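Local coordinates for PUA domain-containing protein (Aeropyrum pernix, PDB 2CX0) that is of unknown function but probably binds RNA through its PUA domain and may take part in translation initiation, at residues L10-A15 / K49-S54; A43-V48 / I60-V65; T79-K84 / A174-A179. One frame throughout, in Å; residues are numbered along the deposited sequence.

Interaction 1 (L10-A15 / K49-S54)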
# COMPACT_ATOMS: atom_id res chain seq x y z
N LEU A 10 -14.16 -15.15 -9.49
CA LEU A 10 -13.55 -15.31 -10.80
C LEU A 10 -13.15 -13.97 -11.43
O LEU A 10 -13.91 -13.00 -11.37
CB LEU A 10 -14.54 -16.04 -11.72
CG LEU A 10 -14.06 -16.18 -13.15
CD1 LEU A 10 -13.15 -17.44 -13.25
CD2 LEU A 10 -15.30 -16.26 -14.07
N ALA A 11 -11.93 -13.89 -11.95
CA ALA A 11 -11.50 -12.67 -12.61
C ALA A 11 -10.94 -12.98 -13.98
O ALA A 11 -10.14 -13.90 -14.12
CB ALA A 11 -10.41 -11.87 -11.74
N ARG A 12 -11.36 -12.20 -14.97
CA ARG A 12 -10.84 -12.33 -16.34
C ARG A 12 -9.73 -11.28 -16.44
O ARG A 12 -9.96 -10.08 -16.17
CB ARG A 12 -11.93 -12.05 -17.36
CG ARG A 12 -12.86 -13.24 -17.45
CD ARG A 12 -14.23 -12.92 -18.04
NE ARG A 12 -15.24 -13.95 -17.69
CZ ARG A 12 -15.29 -15.17 -18.21
NH1 ARG A 12 -14.40 -15.53 -19.11
NH2 ARG A 12 -16.22 -16.07 -17.84
N LEU A 13 -8.54 -11.72 -16.84
CA LEU A 13 -7.40 -10.83 -16.90
C LEU A 13 -6.90 -10.49 -18.30
O LEU A 13 -6.96 -11.30 -19.20
CB LEU A 13 -6.25 -11.44 -16.11
CG LEU A 13 -6.11 -11.15 -14.62
CD1 LEU A 13 -7.31 -11.56 -13.88
CD2 LEU A 13 -4.90 -11.90 -14.12
N GLU A 14 -6.42 -9.27 -18.45
CA GLU A 14 -5.81 -8.76 -19.68
C GLU A 14 -4.49 -8.12 -19.22
O GLU A 14 -4.53 -7.25 -18.36
CB GLU A 14 -6.65 -7.66 -20.32
CG GLU A 14 -7.74 -8.17 -21.18
CD GLU A 14 -8.26 -7.09 -22.10
OE1 GLU A 14 -8.55 -5.98 -21.58
OE2 GLU A 14 -8.38 -7.35 -23.32
N ALA A 15 -3.35 -8.56 -19.76
CA ALA A 15 -2.05 -8.01 -19.33
C ALA A 15 -1.30 -7.47 -20.55
O ALA A 15 -1.52 -7.95 -21.66
CB ALA A 15 -1.22 -9.12 -18.68
N LYS A 49 -5.08 -5.85 -16.00
CA LYS A 49 -6.45 -5.38 -15.76
C LYS A 49 -7.29 -6.62 -15.43
O LYS A 49 -7.26 -7.61 -16.18
CB LYS A 49 -7.02 -4.74 -17.01
CG LYS A 49 -6.59 -3.31 -17.22
CD LYS A 49 -7.42 -2.65 -18.32
CE LYS A 49 -6.72 -2.70 -19.68
NZ LYS A 49 -7.64 -2.27 -20.82
N ALA A 50 -8.03 -6.59 -14.33
CA ALA A 50 -8.81 -7.78 -13.96
C ALA A 50 -10.26 -7.37 -13.82
O ALA A 50 -10.56 -6.36 -13.13
CB ALA A 50 -8.32 -8.31 -12.60
N ARG A 51 -11.15 -8.12 -14.45
CA ARG A 51 -12.55 -7.82 -14.33
C ARG A 51 -13.23 -8.92 -13.55
O ARG A 51 -13.10 -10.08 -13.90
CB ARG A 51 -13.21 -7.69 -15.69
CG ARG A 51 -14.71 -7.31 -15.60
CD ARG A 51 -15.29 -6.92 -17.01
NE ARG A 51 -15.14 -8.04 -17.96
CZ ARG A 51 -15.89 -9.14 -17.97
NH1 ARG A 51 -16.88 -9.29 -17.11
NH2 ARG A 51 -15.61 -10.11 -18.83
N THR A 52 -13.92 -8.55 -12.47
CA THR A 52 -14.62 -9.49 -11.59
C THR A 52 -16.10 -9.13 -11.65
O THR A 52 -16.48 -8.24 -12.42
CB THR A 52 -14.25 -9.26 -10.15
OG1 THR A 52 -14.68 -7.93 -9.78
CG2 THR A 52 -12.75 -9.39 -9.92
N ASP A 53 -16.90 -9.82 -10.83
CA ASP A 53 -18.36 -9.58 -10.67
C ASP A 53 -18.79 -8.11 -10.50
O ASP A 53 -19.74 -7.62 -11.10
CB ASP A 53 -18.87 -10.24 -9.39
CG ASP A 53 -19.43 -11.59 -9.62
OD1 ASP A 53 -19.55 -11.94 -10.82
OD2 ASP A 53 -19.74 -12.28 -8.61
N SER A 54 -18.12 -7.43 -9.59
CA SER A 54 -18.49 -6.07 -9.28
C SER A 54 -17.82 -5.03 -10.15
O SER A 54 -18.39 -3.96 -10.38
CB SER A 54 -18.22 -5.79 -7.78
OG SER A 54 -16.83 -5.87 -7.47
O HOH W 1 -16.06 -12.33 -9.76

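Interaction 2 (A43-V48 / I60-V65)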
# COMPACT_ATOMS: atom_id res chain seq x y z
N ALA A 43 13.66 -3.72 -14.37
CA ALA A 43 12.60 -4.60 -13.96
C ALA A 43 11.51 -4.63 -15.05
O ALA A 43 11.25 -3.65 -15.72
CB ALA A 43 11.98 -4.10 -12.62
N ASP A 44 10.88 -5.78 -15.19
CA ASP A 44 9.79 -6.01 -16.11
C ASP A 44 8.49 -5.43 -15.51
O ASP A 44 7.97 -5.90 -14.46
CB ASP A 44 9.66 -7.50 -16.28
CG ASP A 44 8.78 -7.86 -17.41
OD1 ASP A 44 8.12 -6.96 -17.98
OD2 ASP A 44 8.73 -9.06 -17.73
N LEU A 45 7.94 -4.44 -16.19
CA LEU A 45 6.75 -3.73 -15.74
C LEU A 45 5.60 -4.05 -16.67
O LEU A 45 5.69 -3.83 -17.88
CB LEU A 45 7.01 -2.22 -15.75
CG LEU A 45 7.49 -1.42 -14.54
CD1 LEU A 45 8.31 -2.29 -13.58
CD2 LEU A 45 8.27 -0.15 -15.04
N ARG A 46 4.51 -4.57 -16.12
CA ARG A 46 3.33 -4.89 -16.91
C ARG A 46 2.07 -4.33 -16.23
O ARG A 46 2.01 -4.15 -15.01
CB ARG A 46 3.20 -6.42 -17.08
CG ARG A 46 4.41 -7.10 -17.75
CD ARG A 46 4.21 -8.61 -17.97
NE ARG A 46 3.12 -8.95 -18.89
CZ ARG A 46 3.18 -8.86 -20.22
NH1 ARG A 46 4.28 -8.44 -20.85
NH2 ARG A 46 2.12 -9.24 -20.93
N LEU A 47 1.07 -4.09 -17.02
CA LEU A 47 -0.20 -3.59 -16.53
C LEU A 47 -1.19 -4.73 -16.66
O LEU A 47 -1.42 -5.25 -17.78
CB LEU A 47 -0.69 -2.42 -17.38
CG LEU A 47 -2.05 -1.85 -17.00
CD1 LEU A 47 -1.91 -1.07 -15.63
CD2 LEU A 47 -2.48 -0.90 -18.10
N VAL A 48 -1.73 -5.14 -15.52
CA VAL A 48 -2.73 -6.21 -15.48
C VAL A 48 -4.11 -5.61 -15.14
O VAL A 48 -4.26 -4.90 -14.14
CB VAL A 48 -2.39 -7.21 -14.39
CG1 VAL A 48 -3.45 -8.27 -14.30
CG2 VAL A 48 -1.00 -7.78 -14.67
N ILE A 60 -0.14 -2.66 -11.50
CA ILE A 60 1.11 -2.72 -12.21
C ILE A 60 1.94 -3.80 -11.56
O ILE A 60 2.11 -3.80 -10.33
CB ILE A 60 1.82 -1.38 -12.14
CG1 ILE A 60 1.06 -0.38 -13.05
CG2 ILE A 60 3.32 -1.54 -12.58
CD1 ILE A 60 1.56 1.07 -12.88
N THR A 61 2.44 -4.75 -12.35
CA THR A 61 3.32 -5.78 -11.79
C THR A 61 4.77 -5.43 -12.07
O THR A 61 5.10 -4.86 -13.10
CB THR A 61 3.05 -7.20 -12.37
OG1 THR A 61 3.21 -7.21 -13.81
CG2 THR A 61 1.59 -7.60 -12.00
N VAL A 62 5.63 -5.78 -11.13
CA VAL A 62 7.06 -5.53 -11.21
C VAL A 62 7.69 -6.94 -11.07
O VAL A 62 7.65 -7.57 -10.01
CB VAL A 62 7.59 -4.60 -10.05
CG1 VAL A 62 9.09 -4.32 -10.25
CG2 VAL A 62 6.88 -3.28 -10.03
N ASP A 63 8.27 -7.42 -12.16
CA ASP A 63 8.86 -8.77 -12.19
C ASP A 63 7.85 -9.81 -11.78
O ASP A 63 8.17 -10.79 -11.12
CB ASP A 63 10.14 -8.84 -11.32
CG ASP A 63 11.30 -8.15 -11.99
OD1 ASP A 63 11.26 -8.12 -13.24
OD2 ASP A 63 12.22 -7.65 -11.32
N GLY A 64 6.60 -9.58 -12.16
CA GLY A 64 5.55 -10.51 -11.86
C GLY A 64 4.88 -10.22 -10.53
O GLY A 64 3.80 -10.74 -10.27
N VAL A 65 5.49 -9.41 -9.67
CA VAL A 65 4.80 -9.14 -8.39
C VAL A 65 3.73 -7.99 -8.54
O VAL A 65 4.04 -6.93 -9.03
CB VAL A 65 5.84 -8.77 -7.31
CG1 VAL A 65 5.13 -8.47 -6.00
CG2 VAL A 65 6.84 -9.92 -7.16
O HOH W 2 5.73 -7.66 -14.31

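Interaction 3 (T79-K84 / A174-A179)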
# COMPACT_ATOMS: atom_id res chain seq x y z
N THR A 79 0.91 -2.08 -3.08
CA THR A 79 0.09 -3.07 -2.45
C THR A 79 0.92 -3.57 -1.26
O THR A 79 2.16 -3.31 -1.14
CB THR A 79 -0.07 -4.30 -3.34
OG1 THR A 79 1.26 -4.75 -3.76
CG2 THR A 79 -1.01 -3.91 -4.57
N LEU A 80 0.27 -4.36 -0.41
CA LEU A 80 1.05 -4.95 0.70
C LEU A 80 2.03 -5.98 0.12
O LEU A 80 3.09 -6.22 0.71
CB LEU A 80 0.11 -5.65 1.72
CG LEU A 80 -0.76 -4.62 2.46
CD1 LEU A 80 -1.48 -5.42 3.55
CD2 LEU A 80 0.08 -3.50 3.16
N GLN A 81 1.66 -6.62 -1.00
CA GLN A 81 2.58 -7.59 -1.67
C GLN A 81 3.88 -6.86 -2.10
O GLN A 81 4.98 -7.42 -2.02
CB GLN A 81 1.92 -8.25 -2.91
CG GLN A 81 0.78 -9.26 -2.54
CD GLN A 81 -0.55 -8.62 -2.13
OE1 GLN A 81 -0.72 -7.38 -2.23
NE2 GLN A 81 -1.51 -9.47 -1.70
N CYS A 82 3.74 -5.61 -2.57
CA CYS A 82 4.88 -4.81 -2.95
C CYS A 82 5.78 -4.58 -1.72
O CYS A 82 7.05 -4.66 -1.74
CB CYS A 82 4.41 -3.46 -3.50
SG CYS A 82 5.77 -2.31 -3.89
N LEU A 83 5.15 -4.33 -0.59
CA LEU A 83 5.98 -4.09 0.62
C LEU A 83 6.73 -5.37 1.05
O LEU A 83 7.84 -5.32 1.60
CB LEU A 83 5.14 -3.57 1.77
CG LEU A 83 4.40 -2.26 1.43
CD1 LEU A 83 3.74 -1.76 2.76
CD2 LEU A 83 5.31 -1.15 0.81
N LYS A 84 6.13 -6.51 0.78
CA LYS A 84 6.76 -7.77 1.10
C LYS A 84 8.00 -8.07 0.19
O LYS A 84 9.10 -8.41 0.65
CB LYS A 84 5.72 -8.90 1.00
CG LYS A 84 6.29 -10.26 1.40
CD LYS A 84 5.16 -11.29 1.60
CE LYS A 84 5.70 -12.69 1.94
NZ LYS A 84 4.58 -13.71 2.05
N ALA A 174 -10.44 -6.42 -0.87
CA ALA A 174 -10.64 -7.01 -2.18
C ALA A 174 -9.40 -6.94 -3.06
O ALA A 174 -9.07 -7.95 -3.73
CB ALA A 174 -11.81 -6.33 -2.85
N LEU A 175 -8.73 -5.79 -3.07
CA LEU A 175 -7.52 -5.66 -3.87
C LEU A 175 -6.43 -6.63 -3.34
O LEU A 175 -5.71 -7.26 -4.14
CB LEU A 175 -6.99 -4.21 -3.87
CG LEU A 175 -5.58 -3.96 -4.47
CD1 LEU A 175 -5.58 -4.27 -5.98
CD2 LEU A 175 -5.18 -2.54 -4.30
N TRP A 176 -6.36 -6.75 -2.00
CA TRP A 176 -5.36 -7.62 -1.39
C TRP A 176 -5.59 -9.07 -1.87
O TRP A 176 -4.61 -9.76 -2.26
CB TRP A 176 -5.47 -7.59 0.14
CG TRP A 176 -4.32 -8.31 0.76
CD1 TRP A 176 -3.07 -7.83 0.97
CD2 TRP A 176 -4.30 -9.68 1.14
NE1 TRP A 176 -2.25 -8.82 1.45
CE2 TRP A 176 -2.98 -9.97 1.57
CE3 TRP A 176 -5.27 -10.69 1.17
CZ2 TRP A 176 -2.59 -11.24 2.03
CZ3 TRP A 176 -4.90 -11.96 1.63
CH2 TRP A 176 -3.57 -12.22 2.06
N GLU A 177 -6.85 -9.51 -1.88
CA GLU A 177 -7.14 -10.89 -2.27
C GLU A 177 -6.84 -11.12 -3.74
O GLU A 177 -6.27 -12.12 -4.11
CB GLU A 177 -8.60 -11.28 -1.96
CG GLU A 177 -8.92 -11.33 -0.44
CD GLU A 177 -8.22 -12.45 0.33
OE1 GLU A 177 -7.53 -13.34 -0.24
OE2 GLU A 177 -8.36 -12.46 1.55
N LEU A 178 -7.25 -10.18 -4.56
CA LEU A 178 -6.97 -10.27 -5.97
C LEU A 178 -5.43 -10.32 -6.20
O LEU A 178 -4.92 -11.15 -7.00
CB LEU A 178 -7.60 -9.07 -6.67
CG LEU A 178 -7.11 -8.95 -8.13
CD1 LEU A 178 -7.57 -10.19 -8.94
CD2 LEU A 178 -7.72 -7.65 -8.72
N ALA A 179 -4.70 -9.45 -5.51
CA ALA A 179 -3.23 -9.37 -5.68
C ALA A 179 -2.55 -10.66 -5.24
O ALA A 179 -1.62 -11.11 -5.91
CB ALA A 179 -2.62 -8.18 -4.94

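Interaction 1 (L10-A15 / K49-S54)
Arg12 pairs with Arg51 and Glu14 with Lys49 as hydrogen-bonded antiparallel pairs, with Leu13 and Ala50 forming the non-hydrogen-bonded pair between them and the segment axes running at 151°. This is the join of strands 9-17 and 45-51 inside the antiparallel sheet of the N-terminal half. The bond from Lys49 N to Glu14 O is short at 2.8 Å and nearly straight. On the face that carries Leu13 and Ala50, Leu13 CD1 rests on Ala50 CB at 3.6 Å, and the methyl of Ala11 meets Thr52 CG2 further along.

The other face is charged. Arg12 and Arg51 run side by side in the same direction with their guanidinium planes only 6° apart; Arg51 NH2 comes to 3.2 Å from Arg12 CD, so the aliphatic shaft of one arginine lies against the head of the other. Arg51 also touches Glu56, an acidic neighbour that could temper the two like charges. Lys49, bent at chi3 (-95°), brings NZ to 3.9 Å from Glu14 OE1, a long salt bridge. At the Leu10 end, a water donates to Leu10 O at 2.8 Å and accepts from Asp53 N.

Interaction 2 (A43-V48 / I60-V65)
Ala43 sets its methyl against Val62 CG1 at 3.7 Å, just before strand 45-48 begins its antiparallel pairing with strand 60-62 across the hairpin. At Asp44 the backbone N donates to Asp63 OD1 (3.1 Å), approaching from above the carboxylate plane, while Asp63 N returns a bond to Asp44 O at 2.8 Å. Asp63 and Gly64 are the central residues of a type I' turn from Val62 to Val65. A water donates to Asp44 O, accepts from Gly64 N and lies 2.6 Å from Thr61 OG1, fastening the turn to the first segment.

Leu45 lies alongside Val62, its CD1 about equally far from both valine methyls. Arg46 forms the hydrogen-bonded pair with Thr61: Thr61 N gives Arg46 O a bond of 2.8 Å, and Arg46 N donates to Thr61 O. Leu47 CD1 meets Ile60 CG1 at 4.0 Å on the opposite face. Val48 returns to Thr61, whose hydroxyl sits between its own backbone N and carbonyl carbon (chi1 58°); this places OG1 beside Arg46 CB at 3.4 Å and turns Thr61 CG2 to Val48 CG2 at 3.7 Å.

The face of Leu45, Leu47, Ile60 and Val62 packs under helix 20-30, where Leu26 touches both Leu45 and Ile60; Phe86 of helix 80-86 reaches Val62, and strand 9-17 flanks the first segment.

Interaction 3 (T79-K84 / A174-A179)
One face of the Trp176 indole receives the amide of Gln81, whose NE2 stands 3.3 Å above the ring plane, offset toward the rim, with the amide tilted 35° from the ring. At the indole edge lie Leu80 CB and, from its own helix, Glu177 CD. Leu80 CD1 comes obliquely to Trp176 CD1 at 3.9 Å. Gln81 turns at chi2 (77°), which carries its amide across to the other helix: NE2 hydrogen-bonds to Gln180 OE1, just beyond the segment, and makes only a weak bond to Trp176 O (3.2 Å). The carbonyl end presses on Ala179, OE1 to CB 3.4 Å, and this buried oxygen has no polar partner in the model. With an alanine in place of Trp176, a gap would probably open beside Leu80 and the Gln81 amide would lose the ring face it lies against.

Thr79 caps its helix, OG1 accepting from Cys82 N at 2.9 Å; the hydroxyl is also bonded to Pro66 O. Its CG2 loosely meets Leu175. The two segment axes stay 10.8 Å apart at 54°, a wide helix-helix contact bridged by long side chains, through which the C-terminal helix 174-183, which follows strand 163-170 of the mixed sheet, packs back on helix 80-86, next to the N-terminal antiparallel sheet.

How the interactions relate
From the N terminus, strand 9-17 runs into helix 20-30 and a loop before strand 45-51 returns beside it, and interaction 1 closes that excursion. Interaction 2 crosses it: its first segment lies on the same strand 45-51, ahead of the half used by interaction 1, and its second lies on strand 56-62, the other arm of the hairpin. Together they join three successive strands of one sheet, meeting where Leu13 packs on Val48. Interaction 3 follows in series and closes a much longer loop, with the PUA-domain strands between its segments, returning the C-terminal helix to the first half. There Leu178 touches Ala50 of interaction 1, and Gln81 touches Val65 of interaction 2.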